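Local atomic coordinates of aminopeptidase YwaD (Bacillus subtilis, PDB entry 6HC6), a protein that hydrolyses peptides from their N-terminus as a secreted zinc aminopeptidase, releasing residues such as arginine, lysine and leucine with the aid of two zinc ions. Residues F43-E57 with I407-D420. Residues are numbered along the deposited sequence; the frame is centred on the assembly and turned at random.
With ACT (acetate ion), chain F.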
ATOM      1  N   PHE A  43      -5.777  24.368   6.294  1.00 25.04           N
ATOM      2  CA  PHE A  43      -4.875  23.233   6.141  1.00 22.81           C
ATOM      3  C   PHE A  43      -3.438  23.743   6.059  1.00 28.07           C
ATOM      4  O   PHE A  43      -3.138  24.644   5.274  1.00 28.39           O
ATOM      5  CB  PHE A  43      -5.232  22.424   4.886  1.00 22.27           C
ATOM      6  CG  PHE A  43      -4.412  21.171   4.719  1.00 23.43           C
ATOM      7  CD1 PHE A  43      -3.123  21.225   4.185  1.00 26.04           C
ATOM      8  CD2 PHE A  43      -4.918  19.935   5.100  1.00 20.81           C
ATOM      9  CE1 PHE A  43      -2.360  20.075   4.046  1.00 24.74           C
ATOM     10  CE2 PHE A  43      -4.167  18.783   4.956  1.00 20.49           C
ATOM     11  CZ  PHE A  43      -2.887  18.844   4.435  1.00 29.48           C
ATOM     12  N   LYS A  44      -2.550  23.181   6.876  1.00 24.43           N
ATOM     13  CA  LYS A  44      -1.157  23.630   6.909  1.00 26.83           C
ATOM     14  C   LYS A  44      -0.239  22.454   6.601  1.00 28.51           C
ATOM     15  O   LYS A  44      -0.095  21.530   7.416  1.00 26.26           O
ATOM     16  CB  LYS A  44      -0.819  24.265   8.251  1.00 33.63           C
ATOM     17  CG  LYS A  44      -1.608  25.545   8.497  1.00 35.80           C
ATOM     18  CD  LYS A  44      -1.246  26.182   9.805  1.00 36.52           C
ATOM     19  CE  LYS A  44      -2.247  27.270  10.174  1.00 35.44           C
ATOM     20  NZ  LYS A  44      -1.805  27.990  11.393  1.00 43.08           N
ATOM     21  N   ALA A  45       0.394  22.508   5.430  1.00 25.44           N
ATOM     22  CA  ALA A  45       1.286  21.428   5.016  1.00 24.70           C
ATOM     23  C   ALA A  45       2.463  21.263   5.972  1.00 25.61           C
ATOM     24  O   ALA A  45       3.019  20.164   6.072  1.00 25.41           O
ATOM     25  CB  ALA A  45       1.791  21.678   3.591  1.00 21.71           C
ATOM     26  N   LYS A  46       2.860  22.321   6.689  1.00 27.48           N
ATOM     27  CA  LYS A  46       3.974  22.156   7.623  1.00 27.91           C
ATOM     28  C   LYS A  46       3.635  21.117   8.688  1.00 29.67           C
ATOM     29  O   LYS A  46       4.499  20.336   9.100  1.00 29.45           O
ATOM     30  CB  LYS A  46       4.361  23.495   8.266  1.00 27.77           C
ATOM     31  CG  LYS A  46       3.341  24.067   9.238  1.00 25.09           C
ATOM     32  CD  LYS A  46       3.778  25.421   9.790  1.00 27.59           C
ATOM     33  CE  LYS A  46       2.736  25.960  10.761  1.00 29.58           C
ATOM     34  NZ  LYS A  46       3.021  27.358  11.214  1.00 31.42           N
ATOM     35  N   HIS A  47       2.371  21.077   9.121  1.00 26.88           N
ATOM     36  CA  HIS A  47       1.946  20.051  10.068  1.00 25.02           C
ATOM     37  C   HIS A  47       2.068  18.670   9.463  1.00 23.11           C
ATOM     38  O   HIS A  47       2.501  17.722  10.131  1.00 26.38           O
ATOM     39  CB  HIS A  47       0.500  20.277  10.488  1.00 21.43           C
ATOM     40  CG  HIS A  47       0.285  21.538  11.253  1.00 25.47           C
ATOM     41  ND1 HIS A  47      -0.971  22.058  11.476  1.00 32.89           N
ATOM     42  CD2 HIS A  47       1.157  22.378  11.853  1.00 33.61           C
ATOM     43  CE1 HIS A  47      -0.863  23.170  12.181  1.00 35.19           C
ATOM     44  NE2 HIS A  47       0.418  23.388  12.421  1.00 33.95           N
ATOM     45  N   ALA A  48       1.644  18.528   8.207  1.00 21.14           N
ATOM     46  CA  ALA A  48       1.753  17.232   7.547  1.00 22.15           C
ATOM     47  C   ALA A  48       3.215  16.831   7.386  1.00 25.37           C
ATOM     48  O   ALA A  48       3.578  15.674   7.641  1.00 24.43           O
ATOM     49  CB  ALA A  48       1.035  17.260   6.193  1.00 21.80           C
ATOM     50  N   TYR A  49       4.068  17.773   6.971  1.00 24.10           N
ATOM     51  CA  TYR A  49       5.497  17.493   6.873  1.00 19.71           C
ATOM     52  C   TYR A  49       6.032  16.950   8.196  1.00 26.13           C
ATOM     53  O   TYR A  49       6.746  15.937   8.230  1.00 23.47           O
ATOM     54  CB  TYR A  49       6.255  18.765   6.461  1.00 20.37           C
ATOM     55  CG  TYR A  49       7.719  18.511   6.166  1.00 27.29           C
ATOM     56  CD1 TYR A  49       8.678  18.608   7.169  1.00 29.80           C
ATOM     57  CD2 TYR A  49       8.136  18.136   4.891  1.00 26.95           C
ATOM     58  CE1 TYR A  49      10.013  18.364   6.907  1.00 31.04           C
ATOM     59  CE2 TYR A  49       9.478  17.893   4.619  1.00 25.33           C
ATOM     60  CZ  TYR A  49      10.407  18.004   5.631  1.00 29.92           C
ATOM     61  OH  TYR A  49      11.737  17.745   5.376  1.00 31.68           O
ATOM     62  N   SER A  50       5.673  17.608   9.304  1.00 25.34           N
ATOM     63  CA  SER A  50       6.132  17.147  10.607  1.00 25.56           C
ATOM     64  C   SER A  50       5.695  15.711  10.865  1.00 23.00           C
ATOM     65  O   SER A  50       6.472  14.901  11.380  1.00 25.85           O
ATOM     66  CB  SER A  50       5.610  18.071  11.703  1.00 36.02           C
ATOM     67  OG  SER A  50       6.107  17.659  12.962  1.00 46.86           O
ATOM     68  N   THR A  51       4.449  15.381  10.523  1.00 21.44           N
ATOM     69  CA  THR A  51       3.975  14.013  10.716  1.00 19.76           C
ATOM     70  C   THR A  51       4.734  13.036   9.832  1.00 20.79           C
ATOM     71  O   THR A  51       5.061  11.924  10.263  1.00 21.48           O
ATOM     72  CB  THR A  51       2.482  13.939  10.437  1.00 22.93           C
ATOM     73  OG1 THR A  51       1.804  14.812  11.350  1.00 25.33           O
ATOM     74  CG2 THR A  51       1.972  12.510  10.618  1.00 23.50           C
ATOM     75  N   ILE A  52       5.031  13.435   8.594  1.00 17.83           N
ATOM     76  CA  ILE A  52       5.809  12.562   7.710  1.00 21.46           C
ATOM     77  C   ILE A  52       7.199  12.306   8.283  1.00 23.60           C
ATOM     78  O   ILE A  52       7.737  11.193   8.171  1.00 19.31           O
ATOM     79  CB  ILE A  52       5.904  13.166   6.297  1.00 19.05           C
ATOM     80  CG1 ILE A  52       4.531  13.240   5.646  1.00 19.51           C
ATOM     81  CG2 ILE A  52       6.877  12.342   5.429  1.00 21.03           C
ATOM     82  CD1 ILE A  52       4.596  13.960   4.290  1.00 20.36           C
ATOM     83  N   SER A  53       7.827  13.344   8.852  1.00 20.64           N
ATOM     84  CA  SER A  53       9.130  13.170   9.492  1.00 22.16           C
ATOM     85  C   SER A  53       9.048  12.184  10.649  1.00 27.22           C
ATOM     86  O   SER A  53       9.923  11.326  10.816  1.00 25.98           O
ATOM     87  CB  SER A  53       9.660  14.514   9.994  1.00 24.94           C
ATOM     88  OG  SER A  53      10.904  14.354  10.647  1.00 29.63           O
ATOM     89  N   GLN A  54       8.024  12.323  11.488  1.00 23.16           N
ATOM     90  CA  GLN A  54       7.853  11.384  12.589  1.00 30.03           C
ATOM     91  C   GLN A  54       7.731   9.955  12.078  1.00 27.72           C
ATOM     92  O   GLN A  54       8.329   9.029  12.641  1.00 28.76           O
ATOM     93  CB  GLN A  54       6.621  11.760  13.403  1.00 31.36           C
ATOM     94  CG  GLN A  54       6.740  13.066  14.154  1.00 35.83           C
ATOM     95  CD  GLN A  54       5.532  13.316  15.046  1.00 43.45           C
ATOM     96  OE1 GLN A  54       4.401  13.406  14.569  1.00 47.82           O
ATOM     97  NE2 GLN A  54       5.766  13.418  16.348  1.00 53.34           N
ATOM     98  N   LEU A  55       6.959   9.753  11.011  1.00 21.68           N
ATOM     99  CA  LEU A  55       6.711   8.399  10.533  1.00 19.83           C
ATOM    100  C   LEU A  55       7.893   7.840   9.756  1.00 21.16           C
ATOM    101  O   LEU A  55       8.260   6.679   9.943  1.00 24.03           O
ATOM    102  CB  LEU A  55       5.456   8.361   9.664  1.00 16.86           C
ATOM    103  CG  LEU A  55       4.115   8.620  10.345  1.00 18.34           C
ATOM    104  CD1 LEU A  55       3.039   8.914   9.321  1.00 18.68           C
ATOM    105  CD2 LEU A  55       3.706   7.446  11.245  1.00 25.01           C
ATOM    106  N   SER A  56       8.487   8.635   8.860  1.00 21.22           N
ATOM    107  CA  SER A  56       9.471   8.100   7.930  1.00 23.28           C
ATOM    108  C   SER A  56      10.909   8.310   8.372  1.00 25.95           C
ATOM    109  O   SER A  56      11.793   7.599   7.880  1.00 24.20           O
ATOM    110  CB  SER A  56       9.288   8.721   6.541  1.00 23.36           C
ATOM    111  OG  SER A  56       9.672  10.079   6.557  1.00 27.80           O
ATOM    112  N   GLU A  57      11.167   9.269   9.265  1.00 22.13           N
ATOM    113  CA  GLU A  57      12.503   9.518   9.793  1.00 24.65           C
ATOM    114  C   GLU A  57      12.676   9.029  11.223  1.00 30.77           C
ATOM    115  O   GLU A  57      13.610   8.271  11.516  1.00 32.72           O
ATOM    116  CB  GLU A  57      12.824  11.015   9.733  1.00 37.13           C
ATOM    117  CG  GLU A  57      12.772  11.633   8.353  1.00 34.14           C
ATOM    118  CD  GLU A  57      13.420  13.001   8.341  1.00 46.47           C
ATOM    119  OE1 GLU A  57      14.509  13.137   7.744  1.00 51.13           O
ATOM    120  OE2 GLU A  57      12.842  13.937   8.940  1.00 44.81           O
ATOM    121  N   ILE A 407      11.790  11.600   2.983  1.00 22.28           N
ATOM    122  CA  ILE A 407      11.261  12.951   3.133  1.00 20.84           C
ATOM    123  C   ILE A 407      12.012  13.951   2.267  1.00 27.33           C
ATOM    124  O   ILE A 407      11.454  15.002   1.920  1.00 25.88           O
ATOM    125  CB  ILE A 407      11.258  13.348   4.620  1.00 26.31           C
ATOM    126  CG1 ILE A 407      10.171  14.398   4.871  1.00 31.58           C
ATOM    127  CG2 ILE A 407      12.634  13.835   5.067  1.00 29.95           C
ATOM    128  CD1 ILE A 407       9.925  14.683   6.333  1.00 29.24           C
ATOM    129  N   GLU A 408      13.259  13.643   1.882  1.00 24.42           N
ATOM    130  CA  GLU A 408      13.970  14.479   0.928  1.00 23.94           C
ATOM    131  C   GLU A 408      13.166  14.672  -0.353  1.00 23.83           C
ATOM    132  O   GLU A 408      13.315  15.690  -1.038  1.00 26.27           O
ATOM    133  CB  GLU A 408      15.357  13.865   0.626  1.00 27.85           C
ATOM    134  CG  GLU A 408      16.005  14.358  -0.641  1.00 45.24           C
ATOM    135  CD  GLU A 408      17.418  13.824  -0.830  1.00 47.94           C
ATOM    136  OE1 GLU A 408      18.235  14.534  -1.449  1.00 47.10           O
ATOM    137  OE2 GLU A 408      17.706  12.698  -0.369  1.00 43.49           O
ATOM    138  N   HIS A 409      12.289  13.726  -0.682  1.00 26.08           N
ATOM    139  CA  HIS A 409      11.528  13.783  -1.924  1.00 24.26           C
ATOM    140  C   HIS A 409      10.063  14.102  -1.669  1.00 25.96           C
ATOM    141  O   HIS A 409       9.186  13.660  -2.407  1.00 22.21           O
ATOM    142  CB  HIS A 409      11.680  12.472  -2.698  1.00 24.01           C
ATOM    143  CG  HIS A 409      13.065  12.262  -3.232  1.00 25.96           C
ATOM    144  ND1 HIS A 409      13.790  11.112  -3.000  1.00 30.49           N
ATOM    145  CD2 HIS A 409      13.864  13.069  -3.969  1.00 27.65           C
ATOM    146  CE1 HIS A 409      14.977  11.218  -3.572  1.00 28.34           C
ATOM    147  NE2 HIS A 409      15.047  12.394  -4.173  1.00 29.38           N
ATOM    148  N   ILE A 410       9.792  14.862  -0.617  1.00 23.02           N
ATOM    149  CA  ILE A 410       8.448  15.315  -0.278  1.00 20.96           C
ATOM    150  C   ILE A 410       8.407  16.812  -0.527  1.00 23.94           C
ATOM    151  O   ILE A 410       9.341  17.529  -0.161  1.00 25.39           O
ATOM    152  CB  ILE A 410       8.100  14.984   1.186  1.00 20.77           C
ATOM    153  CG1 ILE A 410       7.838  13.490   1.351  1.00 18.80           C
ATOM    154  CG2 ILE A 410       6.871  15.787   1.656  1.00 21.46           C
ATOM    155  CD1 ILE A 410       6.584  12.999   0.667  1.00 20.57           C
ATOM    156  N   SER A 411       7.332  17.281  -1.165  1.00 26.49           N
ATOM    157  CA  SER A 411       7.126  18.699  -1.427  1.00 26.82           C
ATOM    158  C   SER A 411       6.011  19.224  -0.526  1.00 26.10           C
ATOM    159  O   SER A 411       4.886  18.712  -0.564  1.00 24.13           O
ATOM    160  CB  SER A 411       6.763  18.934  -2.892  1.00 25.43           C
ATOM    161  OG  SER A 411       6.083  20.162  -3.044  1.00 26.24           O
ATOM    162  N   LYS A 412       6.315  20.255   0.269  1.00 27.31           N
ATOM    163  CA  LYS A 412       5.261  20.907   1.044  1.00 30.81           C
ATOM    164  C   LYS A 412       4.224  21.553   0.136  1.00 28.00           C
ATOM    165  O   LYS A 412       3.041  21.626   0.495  1.00 28.97           O
ATOM    166  CB  LYS A 412       5.857  21.962   1.980  1.00 37.07           C
ATOM    167  CG  LYS A 412       6.252  21.432   3.352  1.00 29.76           C
ATOM    168  CD  LYS A 412       7.233  22.368   4.041  1.00 43.99           C
ATOM    169  CE  LYS A 412       6.535  23.564   4.665  1.00 49.65           C
ATOM    170  NZ  LYS A 412       7.509  24.484   5.321  1.00 41.10           N
ATOM    171  N   GLU A 413       4.645  22.055  -1.027  1.00 26.92           N
ATOM    172  CA  GLU A 413       3.685  22.670  -1.938  1.00 31.65           C
ATOM    173  C   GLU A 413       2.697  21.640  -2.461  1.00 30.23           C
ATOM    174  O   GLU A 413       1.512  21.944  -2.640  1.00 30.87           O
ATOM    175  CB  GLU A 413       4.405  23.346  -3.102  1.00 41.04           C
ATOM    176  CG  GLU A 413       5.182  24.589  -2.731  1.00 55.62           C
ATOM    177  CD  GLU A 413       6.247  24.913  -3.761  1.00 70.29           C
ATOM    178  OE1 GLU A 413       7.444  24.668  -3.484  1.00 71.47           O
ATOM    179  OE2 GLU A 413       5.885  25.402  -4.851  1.00 69.43           O
ATOM    180  N   ARG A 414       3.174  20.418  -2.724  1.00 25.10           N
ATOM    181  CA  ARG A 414       2.289  19.349  -3.171  1.00 23.80           C
ATOM    182  C   ARG A 414       1.379  18.876  -2.048  1.00 22.38           C
ATOM    183  O   ARG A 414       0.191  18.647  -2.275  1.00 23.07           O
ATOM    184  CB  ARG A 414       3.109  18.179  -3.721  1.00 25.47           C
ATOM    185  CG  ARG A 414       3.820  18.523  -5.037  1.00 30.65           C
ATOM    186  CD  ARG A 414       2.996  18.064  -6.228  1.00 24.79           C
ATOM    187  NE  ARG A 414       3.531  18.528  -7.512  1.00 26.61           N
ATOM    188  CZ  ARG A 414       4.541  17.957  -8.157  1.00 27.93           C
ATOM    189  NH1 ARG A 414       5.157  16.906  -7.637  1.00 25.63           N
ATOM    190  NH2 ARG A 414       4.932  18.437  -9.333  1.00 31.21           N
ATOM    191  N   LEU A 415       1.917  18.718  -0.834  1.00 26.15           N
ATOM    192  CA  LEU A 415       1.068  18.428   0.318  1.00 20.77           C
ATOM    193  C   LEU A 415      -0.004  19.491   0.491  1.00 23.62           C
ATOM    194  O   LEU A 415      -1.171  19.175   0.760  1.00 25.66           O
ATOM    195  CB  LEU A 415       1.908  18.348   1.591  1.00 23.76           C
ATOM    196  CG  LEU A 415       2.832  17.136   1.724  1.00 23.63           C
ATOM    197  CD1 LEU A 415       3.765  17.321   2.911  1.00 24.97           C
ATOM    198  CD2 LEU A 415       2.008  15.853   1.846  1.00 21.28           C
ATOM    199  N   GLN A 416       0.380  20.758   0.344  1.00 23.84           N
ATOM    200  CA  GLN A 416      -0.555  21.856   0.550  1.00 24.40           C
ATOM    201  C   GLN A 416      -1.668  21.835  -0.487  1.00 28.71           C
ATOM    202  O   GLN A 416      -2.848  21.985  -0.149  1.00 27.62           O
ATOM    203  CB  GLN A 416       0.199  23.187   0.511  1.00 26.33           C
ATOM    204  CG  GLN A 416      -0.673  24.393   0.800  1.00 27.75           C
ATOM    205  CD  GLN A 416      -1.092  24.417   2.248  1.00 30.13           C
ATOM    206  OE1 GLN A 416      -0.260  24.266   3.147  1.00 28.98           O
ATOM    207  NE2 GLN A 416      -2.390  24.590   2.489  1.00 27.33           N
ATOM    208  N   GLN A 417      -1.313  21.654  -1.758  1.00 26.82           N
ATOM    209  CA  GLN A 417      -2.327  21.689  -2.809  1.00 31.02           C
ATOM    210  C   GLN A 417      -3.251  20.482  -2.717  1.00 30.49           C
ATOM    211  O   GLN A 417      -4.473  20.621  -2.850  1.00 26.25           O
ATOM    212  CB  GLN A 417      -1.654  21.755  -4.183  1.00 36.05           C
ATOM    213  CG  GLN A 417      -2.629  21.722  -5.368  1.00 48.84           C
ATOM    214  CD  GLN A 417      -3.593  22.911  -5.402  1.00 62.57           C
ATOM    215  OE1 GLN A 417      -4.705  22.850  -4.861  1.00 64.09           O
ATOM    216  NE2 GLN A 417      -3.175  23.991  -6.053  1.00 57.65           N
ATOM    217  N   ALA A 418      -2.686  19.294  -2.489  1.00 25.35           N
ATOM    218  CA  ALA A 418      -3.518  18.116  -2.267  1.00 24.24           C
ATOM    219  C   ALA A 418      -4.371  18.287  -1.015  1.00 23.48           C
ATOM    220  O   ALA A 418      -5.575  18.009  -1.027  1.00 22.03           O
ATOM    221  CB  ALA A 418      -2.651  16.862  -2.155  1.00 20.24           C
ATOM    222  N   GLY A 419      -3.761  18.753   0.075  1.00 26.85           N
ATOM    223  CA  GLY A 419      -4.515  18.964   1.303  1.00 24.42           C
ATOM    224  C   GLY A 419      -5.654  19.953   1.135  1.00 26.76           C
ATOM    225  O   GLY A 419      -6.775  19.716   1.603  1.00 27.75           O
ATOM    226  N   ASP A 420      -5.386  21.078   0.469  1.00 25.38           N
ATOM    227  CA  ASP A 420      -6.441  22.068   0.255  1.00 27.84           C
ATOM    228  C   ASP A 420      -7.557  21.506  -0.618  1.00 29.31           C
ATOM    229  O   ASP A 420      -8.742  21.760  -0.364  1.00 27.32           O
ATOM    230  CB  ASP A 420      -5.866  23.342  -0.360  1.00 32.78           C
ATOM    231  CG  ASP A 420      -5.113  24.188   0.650  1.00 38.32           C
ATOM    232  OD1 ASP A 420      -5.482  24.153   1.845  1.00 34.87           O
ATOM    233  OD2 ASP A 420      -4.159  24.892   0.250  1.00 35.47           O
TER
HETATM  234  C   ACT F 503       0.533  26.918  14.092  1.00 60.27           C
HETATM  235  O   ACT F 503       0.437  27.705  13.107  1.00 61.64           O
HETATM  236  OXT ACT F 503       1.051  25.768  14.130  1.00 59.27           O
HETATM  237  CH3 ACT F 503      -0.064  27.459  15.442  1.00 56.28           C
HETATM  238  O   HOH W   1      12.596  17.491   3.063  1.00 31.36           O
HETATM  239  O   HOH W   2      12.263   9.907   5.125  1.00 24.03           O
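Gln-416 and the backbone around Phe-43 give a worked example of how one side-chain amide can join the start of a helix to its neighbour. In the alpha/beta fold of the M28 zinc peptidases, helix 45-57 and helix 412-420 cross at 116°, their axes 8.9 Å apart at closest. The first torsion of Gln-416 sets CG anti to the backbone N (chi1 -176°), and a bend at chi2 turns the amide toward residues 43-45. Its NE2 donates to Phe-43 O at 2.9 Å, nearly straight but from above the carbonyl plane, while OE1 accepts from Ala-45 N at 3.0 Å. Together with a second bond from NE2, to Asp-420 OD2, this pattern is likely to fix the amide's rotation. An alanine in place of Gln-416 would probably leave Phe-43 O and Ala-45 N without these partners and take one donor from Asp-420 OD2.

Packing is tight alongside. Gly-419, with no side chain, lets the Phe-43 ring lie directly on the helix backbone, its CA 3.5 Å from the ring centroid in a CH-pi contact. Ile-52 CD1 meets Leu-415 CD1 tip to tip at 3.7 Å, and helix 260-277 packs against Ala-48 and Ile-52. Farther along, Ile-407 CD1 makes a second CH-pi contact over one face of the Tyr-49 ring, 3.4 Å from Tyr-49 CZ.

The solvent side is looser: Lys-412 lays its aliphatic chain across Tyr-49, with Lys-412 CG 4.1 Å from Tyr-49 CB. At the rim a water joins Tyr-49 OH to Ile-407 O, donating to the latter at 3.0 Å.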